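Long-range contacts in CRISPR-associated protein, Cse1 family (Acidimicrobium ferrooxidans, PDB 4H3T), which is probably the large subunit of a type I-E Cascade complex, which in relatives recognises the PAM of invading DNA and helps recruit the Cas3 nuclease: residues Gly323-Arg328 with Arg462-Tyr467; Ser361-Ser366 with Tyr381-Thr386; Ile35-His40 with Phe86-Ile91; Leu12-Trp17 with Arg97-Phe102. The protein carries 1 engineered substitution. One frame throughout, in Å; residues are numbered along the deposited sequence. Where two conformers were deposited one is given.

Interaction 1: Gly323-Arg328 with Arg462-Tyr467; sequences GQQVWR and RLDAPY
Trp327 and Tyr467 form an offset stack, the indole six-membered ring and the phenol ring lying with centroids 4.6 Å apart and planes 13° from parallel. The displacement brings Tyr467 CD2 to 3.4 Å from Trp327 CG, and it leaves Tyr467 CB above the middle of the indole six-membered ring in a CH-pi contact, 3.9 Å from its centroid. With CG anti to the backbone N (chi1 -174°), the phenol ring runs on along the indole face from the CB contact. On the opposite indole face lies CG of Arg328, so the loop itself covers the side turned from the tyrosine.

The polar part is edge-on. Trp327 NE1 donates to Asp464 OD1 at 2.7 Å; the oxygen lies in the indole plane and is met on the anti side of the carboxylate, whose plane is 23° from that of the ring. OD1 also takes part in a salt bridge with Arg468, which probably favours the charged carboxylate and strengthens it as an acceptor. Within the loop, Arg328 NH1 reaches Gln325 OE1 at 2.8 Å, in the guanidinium plane, while Gln325 CG rests 3.6 Å from Asp464 OD1.

Apolar contact closes the far end of the indole, with Trp327 CH2 4.1 Å from Leu463 CB.

Helix 397-415 packs behind this group: Val406 touches both Trp327 and Tyr467, and Ala402 O receives the tyrosine hydroxyl. Leu463 meets Leu490 of helix 481-504, so the loop between strand 312-317 and helix 330-334 is anchored to helix 445-473 where two further helices converge.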
# COMPACT_ATOMS: atom_id res chain seq x y z
N GLY A 323 8.47 -8.93 -0.27
CA GLY A 323 9.33 -9.97 0.22
C GLY A 323 10.18 -9.59 1.43
O GLY A 323 11.06 -10.37 1.75
N GLN A 324 9.99 -8.38 2.03
CA GLN A 324 10.67 -7.98 3.30
C GLN A 324 9.68 -7.33 4.24
O GLN A 324 8.67 -6.78 3.78
CB GLN A 324 11.80 -7.05 3.05
CG GLN A 324 11.40 -5.66 2.59
CD GLN A 324 12.56 -4.76 2.37
OE1 GLN A 324 12.42 -3.51 2.31
NE2 GLN A 324 13.68 -5.34 2.03
N GLN A 325 9.99 -7.32 5.51
CA GLN A 325 9.15 -6.70 6.58
C GLN A 325 9.19 -5.18 6.29
O GLN A 325 10.25 -4.68 5.90
CB GLN A 325 9.68 -7.01 7.95
CG GLN A 325 9.62 -8.51 8.31
CD GLN A 325 10.84 -9.34 7.92
OE1 GLN A 325 11.73 -8.90 7.18
NE2 GLN A 325 10.78 -10.62 8.22
N VAL A 326 8.12 -4.47 6.44
CA VAL A 326 8.01 -3.10 5.96
C VAL A 326 9.02 -2.16 6.64
O VAL A 326 9.57 -1.29 5.97
CB VAL A 326 6.57 -2.49 6.04
CG1 VAL A 326 6.07 -2.40 7.45
CG2 VAL A 326 6.52 -1.11 5.40
N TRP A 327 9.35 -2.36 7.90
CA TRP A 327 10.37 -1.49 8.55
C TRP A 327 11.78 -1.58 7.94
O TRP A 327 12.57 -0.64 8.08
CB TRP A 327 10.42 -1.75 10.06
CG TRP A 327 10.62 -3.19 10.46
CD1 TRP A 327 9.65 -4.12 10.67
CD2 TRP A 327 11.87 -3.88 10.56
NE1 TRP A 327 10.21 -5.33 10.95
CE2 TRP A 327 11.58 -5.22 10.89
CE3 TRP A 327 13.22 -3.45 10.59
CZ2 TRP A 327 12.59 -6.17 11.15
CZ3 TRP A 327 14.21 -4.38 10.85
CH2 TRP A 327 13.89 -5.71 11.19
N ARG A 328 12.09 -2.68 7.20
CA ARG A 328 13.37 -2.76 6.53
C ARG A 328 13.47 -1.66 5.42
O ARG A 328 14.57 -1.30 5.05
CB ARG A 328 13.60 -4.17 5.98
CG ARG A 328 13.92 -5.15 7.07
CD ARG A 328 13.79 -6.59 6.64
NE ARG A 328 14.71 -6.98 5.59
CZ ARG A 328 14.76 -8.19 5.06
NH1 ARG A 328 13.88 -9.13 5.43
NH2 ARG A 328 15.64 -8.47 4.12
N ARG A 462 13.14 -12.77 13.46
CA ARG A 462 13.28 -12.65 14.91
C ARG A 462 13.28 -11.21 15.39
O ARG A 462 12.86 -10.96 16.51
CB ARG A 462 14.59 -13.31 15.36
CG ARG A 462 14.49 -14.84 15.29
CD ARG A 462 13.94 -15.42 16.59
NE ARG A 462 14.97 -15.39 17.64
CZ ARG A 462 15.97 -16.26 17.75
NH1 ARG A 462 16.08 -17.29 16.92
NH2 ARG A 462 16.89 -16.10 18.70
N LEU A 463 13.71 -10.25 14.58
CA LEU A 463 13.76 -8.82 15.00
C LEU A 463 12.48 -8.09 14.65
O LEU A 463 12.34 -6.92 15.03
CB LEU A 463 14.98 -8.12 14.35
CG LEU A 463 16.34 -8.60 14.82
CD1 LEU A 463 17.44 -7.85 14.10
CD2 LEU A 463 16.50 -8.45 16.36
N ASP A 464 11.50 -8.77 14.03
CA ASP A 464 10.31 -8.06 13.59
C ASP A 464 9.50 -7.51 14.79
O ASP A 464 9.28 -6.30 14.84
CB ASP A 464 9.44 -8.94 12.69
CG ASP A 464 8.19 -8.27 12.15
OD1 ASP A 464 8.31 -7.23 11.43
OD2 ASP A 464 7.13 -8.69 12.50
N ALA A 465 9.08 -8.35 15.72
CA ALA A 465 8.26 -7.87 16.85
C ALA A 465 9.08 -6.94 17.78
O ALA A 465 8.62 -5.81 18.03
CB ALA A 465 7.65 -9.06 17.61
N PRO A 466 10.38 -7.23 18.02
CA PRO A 466 11.21 -6.28 18.79
C PRO A 466 11.40 -4.93 18.10
O PRO A 466 11.34 -3.91 18.77
CB PRO A 466 12.54 -7.02 18.88
CG PRO A 466 12.20 -8.42 18.84
CD PRO A 466 11.10 -8.52 17.88
N TYR A 467 11.61 -4.87 16.75
CA TYR A 467 11.76 -3.58 16.07
C TYR A 467 10.47 -2.74 16.18
O TYR A 467 10.50 -1.55 16.45
CB TYR A 467 12.13 -3.75 14.57
CG TYR A 467 12.41 -2.40 13.97
CD1 TYR A 467 13.65 -1.78 14.16
CD2 TYR A 467 11.38 -1.63 13.42
CE1 TYR A 467 13.86 -0.48 13.75
CE2 TYR A 467 11.59 -0.33 13.02
CZ TYR A 467 12.85 0.23 13.12
OH TYR A 467 13.02 1.54 12.79

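Interaction 2: Ser361-Ser366 with Tyr381-Thr386; sequences SLLVTS and YDRLDT
Leu363 lays its CD1 methyl over one face of the Arg383 guanidinium, 3.7 Å above the plane and toward the rim. The same methyl meets the edge of the Tyr381 ring, Leu363 CD1 to Tyr381 CE1 3.8 Å, and Thr365 CG2 lies at that ring's edge too. At the guanidinium edge are Ser361 OG and, in plane, the Tyr381 hydroxyl, which takes a weak bond from Arg383 NH2. Arg383 was modelled in two conformers, so these details describe one of its poses; its stronger partner is Glu53, in a salt bridge.

Four backbone hydrogen bonds join the two strands. Leu362 N donates to Leu384 O at 2.8 Å, nearly straight at 174°, and Val364 N to Asp382 O at 2.8 Å. The return bonds are more bent, Asp382 N to Val364 O closing at only 143°. Between them sits the non-hydrogen-bonded pair Leu363-Arg383, and further such pairs flank them; at the middle one Arg383 CA adds a CA-H...O contact of 3.3 Å to Leu362 O.

Leu384 O is gripped twice, since Thr386 OG1 also donates to it at 3.1 Å, from the face of the carbonyl plane opposite to Leu362 N. That hydroxyl lies beside the threonine's own backbone N (chi1 -52°), from where it also meets Leu362 CD1 at 3.6 Å.

Asp382, on the face shared with Leu362, Val364 and Leu384, turns its carboxylate away to a salt bridge with Arg468. Such alternation is characteristic of antiparallel pairing; strands 359-370 and 375-387, consecutive and joined by a short connection, form a beta hairpin within a three-stranded sheet whose other outer strand is 202-206.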
# COMPACT_ATOMS: atom_id res chain seq x y z
N SER A 361 -0.95 4.29 12.38
CA SER A 361 -0.58 3.04 11.77
C SER A 361 -0.51 3.28 10.24
O SER A 361 -1.54 3.60 9.61
CB SER A 361 -1.62 2.00 12.15
OG SER A 361 -1.42 0.83 11.39
N LEU A 362 0.68 3.13 9.65
CA LEU A 362 0.85 3.41 8.24
C LEU A 362 0.55 2.17 7.45
O LEU A 362 1.21 1.17 7.62
CB LEU A 362 2.28 3.89 7.94
CG LEU A 362 2.70 5.17 8.59
CD1 LEU A 362 4.08 5.50 8.17
CD2 LEU A 362 1.70 6.35 8.26
N LEU A 363 -0.45 2.24 6.58
CA LEU A 363 -0.81 1.15 5.69
C LEU A 363 0.00 1.33 4.45
O LEU A 363 -0.09 2.37 3.84
CB LEU A 363 -2.30 1.21 5.37
CG LEU A 363 -2.85 0.26 4.26
CD1 LEU A 363 -2.56 -1.20 4.54
CD2 LEU A 363 -4.30 0.48 4.09
N VAL A 364 0.77 0.33 4.03
CA VAL A 364 1.56 0.40 2.81
C VAL A 364 1.18 -0.70 1.87
O VAL A 364 1.17 -1.88 2.28
CB VAL A 364 3.05 0.25 3.30
CG1 VAL A 364 4.04 0.11 2.19
CG2 VAL A 364 3.46 1.42 4.20
N THR A 365 0.99 -0.39 0.61
CA THR A 365 0.85 -1.41 -0.43
C THR A 365 1.68 -1.11 -1.71
O THR A 365 1.89 0.05 -2.05
CB THR A 365 -0.63 -1.63 -0.88
OG1 THR A 365 -1.03 -0.49 -1.68
CG2 THR A 365 -1.57 -1.85 0.33
N SER A 366 2.16 -2.17 -2.39
CA SER A 366 2.78 -2.03 -3.74
C SER A 366 2.61 -3.30 -4.47
O SER A 366 2.36 -4.33 -3.85
CB SER A 366 4.25 -1.60 -3.68
OG SER A 366 5.03 -2.68 -3.24
N TYR A 381 2.18 -5.65 1.21
CA TYR A 381 1.01 -5.20 1.98
C TYR A 381 1.43 -5.23 3.46
O TYR A 381 1.99 -6.21 3.88
CB TYR A 381 -0.16 -6.12 1.67
CG TYR A 381 -1.17 -6.15 2.79
CD1 TYR A 381 -1.84 -5.00 3.18
CD2 TYR A 381 -1.42 -7.32 3.49
CE1 TYR A 381 -2.68 -4.98 4.29
CE2 TYR A 381 -2.30 -7.34 4.58
CZ TYR A 381 -2.92 -6.15 4.99
OH TYR A 381 -3.77 -6.08 6.07
N ASP A 382 1.31 -4.11 4.19
CA ASP A 382 1.77 -4.09 5.59
C ASP A 382 1.26 -2.90 6.29
O ASP A 382 0.74 -1.99 5.66
CB ASP A 382 3.33 -4.09 5.62
CG ASP A 382 4.01 -4.82 6.79
OD1 ASP A 382 3.37 -4.96 7.89
OD2 ASP A 382 5.18 -5.30 6.61
N ARG A 383 1.40 -2.95 7.61
CA ARG A 383 1.02 -1.96 8.56
C ARG A 383 2.18 -1.72 9.51
O ARG A 383 2.82 -2.69 9.95
CB ARG A 383 -0.24 -2.43 9.31
CG ARG A 383 -1.26 -3.05 8.36
CD ARG A 383 -2.62 -3.28 8.99
NE ARG A 383 -3.48 -2.14 8.79
CZ ARG A 383 -4.45 -2.03 7.88
NH1 ARG A 383 -5.16 -0.92 7.81
NH2 ARG A 383 -4.72 -3.04 7.05
N LEU A 384 2.53 -0.45 9.74
CA LEU A 384 3.59 -0.11 10.63
C LEU A 384 3.12 0.96 11.61
O LEU A 384 2.82 2.07 11.20
CB LEU A 384 4.81 0.37 9.83
CG LEU A 384 6.08 0.63 10.66
CD1 LEU A 384 6.62 -0.66 11.37
CD2 LEU A 384 7.15 1.27 9.82
N ASP A 385 3.13 0.65 12.90
CA ASP A 385 2.83 1.63 13.96
C ASP A 385 3.99 2.64 14.11
O ASP A 385 5.14 2.27 14.44
CB ASP A 385 2.52 0.92 15.30
CG ASP A 385 1.14 0.21 15.35
OD1 ASP A 385 0.19 0.69 14.68
OD2 ASP A 385 1.00 -0.76 16.13
N THR A 386 3.73 3.87 13.69
CA THR A 386 4.73 4.90 13.55
C THR A 386 4.43 6.18 14.40
O THR A 386 3.42 6.88 14.15
CB THR A 386 4.90 5.27 12.04
OG1 THR A 386 5.13 4.07 11.27
CG2 THR A 386 6.11 6.19 11.82

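Interaction 3: Ile35-His40 with Phe86-Ile91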
# COMPACT_ATOMS: atom_id res chain seq x y z
N ILE A 35 -21.46 4.14 6.64
CA ILE A 35 -20.02 4.23 6.89
C ILE A 35 -19.63 5.70 7.34
O ILE A 35 -18.73 5.86 8.16
CB ILE A 35 -19.18 3.67 5.70
CG1 ILE A 35 -17.89 3.00 6.23
CG2 ILE A 35 -18.91 4.71 4.66
CD1 ILE A 35 -16.97 2.45 5.26
N PHE A 36 -20.38 6.71 6.92
CA PHE A 36 -20.16 8.09 7.34
C PHE A 36 -20.87 8.37 8.65
O PHE A 36 -20.26 8.87 9.57
CB PHE A 36 -20.65 9.05 6.23
CG PHE A 36 -19.56 9.18 5.20
CD1 PHE A 36 -18.47 10.00 5.44
CD2 PHE A 36 -19.62 8.48 4.00
CE1 PHE A 36 -17.47 10.10 4.52
CE2 PHE A 36 -18.58 8.55 3.09
CZ PHE A 36 -17.52 9.38 3.35
N VAL A 37 -22.14 8.02 8.74
CA VAL A 37 -22.94 8.31 9.95
C VAL A 37 -22.31 7.60 11.17
O VAL A 37 -22.21 8.21 12.22
CB VAL A 37 -24.42 7.92 9.75
CG1 VAL A 37 -25.23 8.08 11.07
CG2 VAL A 37 -25.02 8.78 8.65
N LEU A 38 -21.80 6.37 10.97
CA LEU A 38 -21.25 5.57 12.07
C LEU A 38 -19.72 5.53 12.12
O LEU A 38 -19.17 4.75 12.90
CB LEU A 38 -21.80 4.14 11.94
CG LEU A 38 -23.33 3.98 11.91
CD1 LEU A 38 -23.69 2.53 11.75
CD2 LEU A 38 -23.97 4.51 13.15
N ALA A 39 -19.02 6.39 11.35
CA ALA A 39 -17.56 6.37 11.28
C ALA A 39 -16.85 6.47 12.64
O ALA A 39 -15.85 5.80 12.85
CB ALA A 39 -17.07 7.49 10.38
N HIS A 40 -17.42 7.20 13.61
CA HIS A 40 -16.85 7.33 14.96
C HIS A 40 -17.03 6.06 15.83
O HIS A 40 -16.47 5.98 16.91
CB HIS A 40 -17.46 8.54 15.66
CG HIS A 40 -18.94 8.43 15.84
ND1 HIS A 40 -19.80 8.35 14.75
CD2 HIS A 40 -19.67 8.30 16.97
CE1 HIS A 40 -21.02 8.23 15.26
NE2 HIS A 40 -20.99 8.22 16.59
N PHE A 86 -19.71 12.86 12.18
CA PHE A 86 -20.07 13.57 10.96
C PHE A 86 -21.57 13.89 11.01
O PHE A 86 -22.35 13.19 11.63
CB PHE A 86 -19.72 12.75 9.69
CG PHE A 86 -18.25 12.54 9.43
CD1 PHE A 86 -17.37 13.61 9.34
CD2 PHE A 86 -17.75 11.27 9.24
CE1 PHE A 86 -16.02 13.40 9.01
CE2 PHE A 86 -16.41 11.06 8.87
CZ PHE A 86 -15.56 12.14 8.78
N SER A 87 -21.93 14.99 10.37
CA SER A 87 -23.30 15.47 10.30
C SER A 87 -24.17 14.56 9.45
O SER A 87 -23.95 14.47 8.23
CB SER A 87 -23.31 16.87 9.70
OG SER A 87 -24.63 17.32 9.43
N GLU A 88 -25.22 13.93 10.08
CA GLU A 88 -26.20 13.14 9.34
C GLU A 88 -26.92 13.95 8.26
O GLU A 88 -27.27 13.40 7.21
CB GLU A 88 -27.28 12.55 10.25
CG GLU A 88 -26.82 11.38 11.07
CD GLU A 88 -27.95 10.65 11.76
OE1 GLU A 88 -27.78 10.32 12.95
OE2 GLU A 88 -28.97 10.37 11.10
N ASP A 89 -27.16 15.24 8.53
CA ASP A 89 -27.88 16.11 7.59
C ASP A 89 -27.02 16.38 6.34
O ASP A 89 -27.54 16.33 5.22
CB ASP A 89 -28.30 17.43 8.26
CG ASP A 89 -29.39 17.37 9.33
OD1 ASP A 89 -30.11 16.34 9.40
OD2 ASP A 89 -29.55 18.37 10.07
N ALA A 90 -25.70 16.59 6.51
CA ALA A 90 -24.80 16.80 5.37
C ALA A 90 -24.73 15.55 4.50
O ALA A 90 -24.73 15.63 3.26
CB ALA A 90 -23.40 17.15 5.86
N ILE A 91 -24.69 14.39 5.17
CA ILE A 91 -24.59 13.08 4.53
C ILE A 91 -25.86 12.81 3.77
O ILE A 91 -25.79 12.50 2.58
CB ILE A 91 -24.33 11.95 5.59
CG1 ILE A 91 -22.96 12.15 6.31
CG2 ILE A 91 -24.35 10.56 4.89
CD1 ILE A 91 -22.83 11.47 7.59
O HOH W 1 -19.34 10.02 12.25
O HOH W 2 -23.03 10.85 12.68
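Ile91 drives its CD1 methyl into the end of helix 32-37, lodging 3.5 Å from Phe36 CB and 3.6 Å from Val37 CG2. This is the tight part of the contact. Phe86 extends it: Phe36 O lies in the plane of the Phe86 ring, at its edge, 3.5 Å from CD2, and Ala39 CB approaches the same ring at 3.9 Å from CE2. The two phenylalanine rings meet obliquely, their planes 53° apart, with Phe36 CD1 near Phe86 CD2.

Toward Glu88, the exposed residue of the contact, packing is looser. There Val37 CG1 leans on the aliphatic part of Glu88, 3.7 Å from CG, while the glutamate's extended chain carries its carboxylate on to a salt bridge with Arg33. Two waters bridge the backbones alongside Phe86 and Val37. One accepts from Phe86 N, donates to Phe36 O and bonds His40 ND1; the other donates both to Val37 O at 2.8 Å and to Phe86 O at 2.7 Å, matching carbonyls that could not bond each other.

Helix 52-68 lies beneath the aromatic pair, with Val60, Leu63 and Ala64 against Phe36 and Leu68 against Phe86, while Arg211 of helix 210-217 makes a cation-pi contact with Phe86.

Interaction 4: Leu12-Trp17 with Arg97-Phe102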
# COMPACT_ATOMS: atom_id res chain seq x y z
N LEU A 12 -25.97 1.53 -3.52
CA LEU A 12 -24.74 1.49 -2.71
C LEU A 12 -24.75 2.51 -1.58
O LEU A 12 -23.95 2.40 -0.63
CB LEU A 12 -23.52 1.68 -3.61
CG LEU A 12 -23.29 0.65 -4.72
CD1 LEU A 12 -22.10 1.08 -5.57
CD2 LEU A 12 -23.10 -0.73 -4.15
N SER A 13 -25.61 3.50 -1.65
CA SER A 13 -25.71 4.43 -0.52
C SER A 13 -26.54 3.85 0.64
O SER A 13 -26.42 4.36 1.74
CB SER A 13 -26.33 5.76 -0.95
OG SER A 13 -27.74 5.69 -1.14
N SER A 14 -27.43 2.85 0.40
CA SER A 14 -28.32 2.35 1.45
C SER A 14 -28.28 0.83 1.66
O SER A 14 -28.75 0.36 2.69
CB SER A 14 -29.77 2.78 1.16
OG SER A 14 -30.13 2.41 -0.16
N GLU A 15 -27.64 0.07 0.79
CA GLU A 15 -27.48 -1.39 0.96
C GLU A 15 -26.15 -1.72 1.57
O GLU A 15 -25.17 -1.05 1.25
CB GLU A 15 -27.53 -2.12 -0.40
CG GLU A 15 -28.82 -1.88 -1.13
CD GLU A 15 -29.96 -2.80 -0.78
OE1 GLU A 15 -29.98 -3.39 0.32
OE2 GLU A 15 -30.85 -2.92 -1.65
N PRO A 16 -26.06 -2.82 2.32
CA PRO A 16 -24.76 -3.17 2.96
C PRO A 16 -23.75 -3.79 1.99
O PRO A 16 -24.07 -4.73 1.29
CB PRO A 16 -25.16 -4.14 4.09
CG PRO A 16 -26.51 -4.69 3.72
CD PRO A 16 -27.17 -3.69 2.79
N TRP A 17 -22.54 -3.21 1.89
CA TRP A 17 -21.51 -3.82 1.06
C TRP A 17 -20.06 -3.54 1.50
O TRP A 17 -19.17 -4.12 0.90
CB TRP A 17 -21.68 -3.39 -0.42
CG TRP A 17 -21.52 -1.93 -0.69
CD1 TRP A 17 -22.38 -0.94 -0.35
CD2 TRP A 17 -20.41 -1.31 -1.34
NE1 TRP A 17 -21.87 0.27 -0.73
CE2 TRP A 17 -20.69 0.08 -1.39
CE3 TRP A 17 -19.27 -1.80 -2.01
CZ2 TRP A 17 -19.85 0.99 -2.06
CZ3 TRP A 17 -18.46 -0.91 -2.69
CH2 TRP A 17 -18.76 0.47 -2.72
N ARG A 97 -29.26 14.04 -3.21
CA ARG A 97 -28.91 14.61 -4.52
C ARG A 97 -28.32 13.58 -5.51
O ARG A 97 -28.61 13.66 -6.68
CB ARG A 97 -27.91 15.78 -4.36
CG ARG A 97 -27.27 16.39 -5.63
CD ARG A 97 -28.18 17.34 -6.39
NE ARG A 97 -27.53 17.94 -7.57
CZ ARG A 97 -27.39 17.37 -8.77
NH1 ARG A 97 -27.82 16.13 -8.99
NH2 ARG A 97 -26.80 18.03 -9.76
N TRP A 98 -27.48 12.66 -5.05
CA TRP A 98 -26.73 11.82 -5.97
C TRP A 98 -27.06 10.36 -5.97
O TRP A 98 -26.44 9.60 -6.75
CB TRP A 98 -25.24 11.98 -5.61
CG TRP A 98 -24.74 13.36 -5.93
CD1 TRP A 98 -24.51 14.38 -5.06
CD2 TRP A 98 -24.60 13.92 -7.24
NE1 TRP A 98 -24.16 15.52 -5.73
CE2 TRP A 98 -24.21 15.27 -7.08
CE3 TRP A 98 -24.77 13.40 -8.53
CZ2 TRP A 98 -23.96 16.10 -8.17
CZ3 TRP A 98 -24.53 14.23 -9.61
CH2 TRP A 98 -24.11 15.56 -9.43
N ARG A 99 -28.02 9.92 -5.17
CA ARG A 99 -28.22 8.46 -5.14
C ARG A 99 -28.72 7.87 -6.46
O ARG A 99 -28.46 6.69 -6.66
CB ARG A 99 -29.07 7.99 -3.99
CG ARG A 99 -30.50 8.26 -4.14
CD ARG A 99 -31.20 8.14 -2.79
NE ARG A 99 -31.14 6.78 -2.23
CZ ARG A 99 -31.74 6.40 -1.09
NH1 ARG A 99 -32.41 7.29 -0.36
NH2 ARG A 99 -31.66 5.14 -0.68
N HIS A 100 -29.23 8.67 -7.41
CA HIS A 100 -29.57 8.17 -8.76
C HIS A 100 -28.27 7.70 -9.51
O HIS A 100 -28.34 7.03 -10.54
CB HIS A 100 -30.32 9.26 -9.56
CG HIS A 100 -29.46 10.46 -9.91
ND1 HIS A 100 -29.16 11.45 -8.97
CD2 HIS A 100 -28.93 10.82 -11.11
CE1 HIS A 100 -28.41 12.34 -9.60
NE2 HIS A 100 -28.21 12.00 -10.88
N ARG A 101 -27.10 8.03 -8.97
CA ARG A 101 -25.81 7.63 -9.52
C ARG A 101 -25.12 6.51 -8.75
O ARG A 101 -24.07 6.05 -9.22
CB ARG A 101 -24.89 8.84 -9.62
CG ARG A 101 -25.42 9.94 -10.55
CD ARG A 101 -25.52 9.52 -12.03
NE ARG A 101 -24.20 9.16 -12.60
CZ ARG A 101 -23.38 9.96 -13.26
NH1 ARG A 101 -23.70 11.25 -13.47
NH2 ARG A 101 -22.21 9.51 -13.70
N PHE A 102 -25.71 6.05 -7.62
CA PHE A 102 -25.16 4.98 -6.79
C PHE A 102 -25.86 3.64 -6.95
O PHE A 102 -25.60 2.74 -6.16
CB PHE A 102 -25.18 5.39 -5.32
CG PHE A 102 -24.06 6.35 -5.03
CD1 PHE A 102 -22.78 5.89 -4.77
CD2 PHE A 102 -24.29 7.72 -5.01
CE1 PHE A 102 -21.74 6.78 -4.56
CE2 PHE A 102 -23.24 8.61 -4.82
CZ PHE A 102 -21.98 8.14 -4.57
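Phe102, the residue most deeply engaged, meets Leu12 through its backbone: Leu12 N donates to Phe102 O at 2.9 Å, almost straight at 171°, the donor somewhat out of the carbonyl plane. The leucine side chain then folds close to the same oxygen, Leu12 CG lying 3.4 Å from Phe102 O, and its CB sits at the edge of the phenylalanine ring, with the two CB atoms 4.4 Å apart. The ring itself belongs to an aromatic group, edge-to-face with Phe95 and meeting Phe111 and Trp237.

Arg99 comes next. Its CG stands between the backbone N and the carbonyl carbon (chi1 75°), and a bend at chi3 turns the guanidinium toward the serines. NH2 makes a weak bond to Ser14 OG, 3.2 Å long and bent to 121°, the hydroxyl lying at the guanidinium edge. The stronger hold is a salt bridge from NE to Asp11.

Ser13, third in buried surface, brings OG to 3.7 Å from Arg99 NE, but its hydroxyl is bonded to the other carboxylate oxygen of Asp11. Asp11, bound to both, probably helps to hold the serine and the arginine in place.

Meanwhile Leu12 O accepts from Trp17 NE1 at 3.0 Å, on a lone pair, so both ends of the leucine backbone are engaged. The chemistry implies a division of labour: one nearly straight backbone bond ties the loop before strand 18-22 to the chain just beyond helix 88-98 and its 3-10 turn, while the exposed arginine probably owes its hold mainly to the charge of Asp11.

Interactions 1 and 2 lie nearer the middle of the chain and touch: Val326 N probably donates to Asp382 OD2 (3.1 Å), and Arg468, on the helix of interaction 1, is a salt-bridge partner of aspartates in both. Interactions 3 and 4 sit together in the N-terminal part, centres about 14 Å apart, using the two ends of helix 88-98. Burial does not follow distance from the centre: 1, 3 and 4 are mainly buried, though 3 and 4 each have an exposed edge, while 2 is only partly buried. Interaction 2 depends on repeated backbone bonds, 1 on an indole stacked and bonded at its edge, 3 on apolar wedging with water bridges, and 4 on one direct backbone bond and an arginine weakly bonded to a serine.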